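PDB 3TRB: virulence-associated protein I from Coxiella burnetii, which probably binds DNA through a helix-turn-helix domain, as expected for the antidote of a HigA-family addiction module. Local coordinates for residues H13-A19 and I47-R52. Numbering follows the deposited sequence. Where two conformers were deposited one is given.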
loop_
_atom_site.group_PDB
_atom_site.type_symbol
_atom_site.label_atom_id
_atom_site.label_comp_id
_atom_site.label_asym_id
_atom_site.label_seq_id
_atom_site.Cartn_x
_atom_site.Cartn_y
_atom_site.Cartn_z
ATOM N N HIS A 13 -10.667 -1.523 -24.540
ATOM C CA HIS A 13 -9.234 -1.609 -24.789
ATOM C C HIS A 13 -8.686 -0.217 -25.083
ATOM O O HIS A 13 -9.311 0.557 -25.807
ATOM C CB HIS A 13 -8.925 -2.565 -25.944
ATOM C CG HIS A 13 -7.474 -2.919 -26.058
ATOM N ND1 HIS A 13 -6.581 -2.173 -26.795
ATOM C CD2 HIS A 13 -6.759 -3.935 -25.517
ATOM C CE1 HIS A 13 -5.379 -2.715 -26.707
ATOM N NE2 HIS A 13 -5.461 -3.786 -25.938
ATOM N N PRO A 14 -7.521 0.110 -24.508
ATOM C CA PRO A 14 -6.899 1.424 -24.701
ATOM C C PRO A 14 -6.794 1.802 -26.178
ATOM O O PRO A 14 -6.897 2.980 -26.517
ATOM C CB PRO A 14 -5.505 1.234 -24.100
ATOM C CG PRO A 14 -5.698 0.196 -23.056
ATOM C CD PRO A 14 -6.724 -0.751 -23.616
ATOM N N GLY A 15 -6.593 0.810 -27.039
ATOM C CA GLY A 15 -6.494 1.050 -28.467
ATOM C C GLY A 15 -7.739 1.710 -29.030
ATOM O O GLY A 15 -7.667 2.472 -29.992
ATOM N N GLU A 16 -8.885 1.407 -28.428
ATOM C CA GLU A 16 -10.143 2.033 -28.814
ATOM C C GLU A 16 -10.074 3.534 -28.580
ATOM O O GLU A 16 -10.441 4.330 -29.444
ATOM C CB GLU A 16 -11.297 1.453 -27.998
ATOM C CG GLU A 16 -12.351 0.735 -28.815
ATOM C CD GLU A 16 -13.617 0.490 -28.021
ATOM O OE1 GLU A 16 -14.217 1.477 -27.543
ATOM O OE2 GLU A 16 -14.008 -0.685 -27.867
ATOM N N ILE A 17 -9.607 3.909 -27.396
ATOM C CA ILE A 17 -9.499 5.308 -27.011
ATOM C C ILE A 17 -8.408 6.012 -27.813
ATOM O O ILE A 17 -8.561 7.170 -28.202
ATOM C CB ILE A 17 -9.214 5.438 -25.505
ATOM C CG1 ILE A 17 -10.311 4.731 -24.704
ATOM C CG2 ILE A 17 -9.100 6.900 -25.106
ATOM C CD1 ILE A 17 -10.084 4.734 -23.211
ATOM N N LEU A 18 -7.313 5.304 -28.063
ATOM C CA LEU A 18 -6.229 5.840 -28.874
ATOM C C LEU A 18 -6.722 6.150 -30.283
ATOM O O LEU A 18 -6.399 7.199 -30.846
ATOM C CB LEU A 18 -5.060 4.853 -28.926
ATOM C CG LEU A 18 -3.832 5.274 -29.735
ATOM C CD1 LEU A 18 -3.309 6.619 -29.256
ATOM C CD2 LEU A 18 -2.746 4.210 -29.653
ATOM N N ALA A 19 -7.511 5.238 -30.843
ATOM C CA ALA A 19 -8.062 5.413 -32.181
ATOM C C ALA A 19 -8.917 6.673 -32.265
ATOM O O ALA A 19 -8.790 7.456 -33.205
ATOM C CB ALA A 19 -8.877 4.189 -32.581
ATOM N N ILE A 47 -1.876 -2.371 -31.006
ATOM C CA ILE A 47 -2.578 -1.706 -29.914
ATOM C C ILE A 47 -3.955 -1.233 -30.369
ATOM O O ILE A 47 -4.945 -1.399 -29.657
ATOM C CB ILE A 47 -1.774 -0.508 -29.375
ATOM C CG1 ILE A 47 -0.475 -0.990 -28.725
ATOM C CG2 ILE A 47 -2.609 0.293 -28.387
ATOM C CD1 ILE A 47 0.449 0.132 -28.302
ATOM N N LEU A 48 -4.013 -0.652 -31.562
ATOM C CA LEU A 48 -5.272 -0.170 -32.118
ATOM C C LEU A 48 -6.277 -1.303 -32.306
ATOM O O LEU A 48 -7.480 -1.110 -32.136
ATOM C CB LEU A 48 -5.034 0.544 -33.450
ATOM C CG LEU A 48 -4.274 1.871 -33.387
ATOM C CD1 LEU A 48 -4.018 2.415 -34.784
ATOM C CD2 LEU A 48 -5.038 2.882 -32.545
ATOM N N ASN A 49 -5.777 -2.483 -32.660
ATOM C CA ASN A 49 -6.641 -3.635 -32.899
ATOM C C ASN A 49 -6.914 -4.451 -31.637
ATOM O O ASN A 49 -7.578 -5.486 -31.687
ATOM C CB ASN A 49 -6.054 -4.534 -33.990
ATOM C CG ASN A 49 -5.976 -3.840 -35.339
ATOM O OD1 ASN A 49 -6.728 -2.903 -35.611
ATOM N ND2 ASN A 49 -5.069 -4.301 -36.190
ATOM N N GLY A 50 -6.397 -3.977 -30.506
ATOM C CA GLY A 50 -6.608 -4.643 -29.233
ATOM C C GLY A 50 -5.881 -5.969 -29.128
ATOM O O GLY A 50 -6.288 -6.853 -28.375
ATOM N N ALA A 51 -4.798 -6.105 -29.886
ATOM C CA ALA A 51 -4.023 -7.340 -29.902
ATOM C C ALA A 51 -2.781 -7.246 -29.022
ATOM O O ALA A 51 -2.095 -8.239 -28.798
ATOM C CB ALA A 51 -3.639 -7.709 -31.330
ATOM N N ARG A 52 -2.482 -6.047 -28.539
ATOM C CA ARG A 52 -1.357 -5.866 -27.633
ATOM C C ARG A 52 -1.668 -4.810 -26.582
ATOM O O ARG A 52 -2.513 -3.939 -26.788
ATOM C CB ARG A 52 -0.079 -5.511 -28.400
ATOM C CG ARG A 52 0.487 -6.653 -29.241
ATOM C CD ARG A 52 0.812 -7.878 -28.396
ATOM N NE ARG A 52 1.456 -8.931 -29.179
ATOM C CZ ARG A 52 0.807 -9.899 -29.818
ATOM N NH1 ARG A 52 -0.515 -9.963 -29.773
ATOM N NH2 ARG A 52 1.483 -10.811 -30.505
#
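Gly50 CA sits over the face of the His13 imidazole, 3.4 Å from the ring centroid and only 10° off the normal, a CH-pi contact. The opposite face is covered by Pro14 CD, offset toward the rim. With CG anti to the backbone N (chi1 -168°), the ring swings over the start of helix 14-24, where ND1 accepts the N-H of Gly15 (3.0 Å) as an N-cap, the donor tilted 30° from the ring plane. At the ring edge NE2 comes within 3.1 Å of Arg52 O, and Tyr80 of helix 70-96 meets the ring edge-to-face.

Packing is tightest at Gly15, which lacks a side chain and so brings its CA to 3.1 Å from Ile47 O in a CA-H...O contact. Ile47 O also accepts from Gly50 N, within the Schellman motif that ends helix 41-48 at Gly50, a residue with positive phi. Deeper in, Leu18 CD2 meets Ile47 CG2 at 4.1 Å; Leu18 also packs on Leu62 and Phe66 of helix 56-66. Leu48 reaches back through CD2, crossing Leu18 at about a right angle and touching Ala19 CB. Toward solvent the contact thins: the exposed Arg52 side chain turns away. One histidine thus caps one helix while receiving a CH-pi contact from the glycine just after another. With no clear hydrogen bond between the two segments, the start of helix 14-24 and the end of helix 41-48 are joined by CH-pi, CA-H...O and apolar packing.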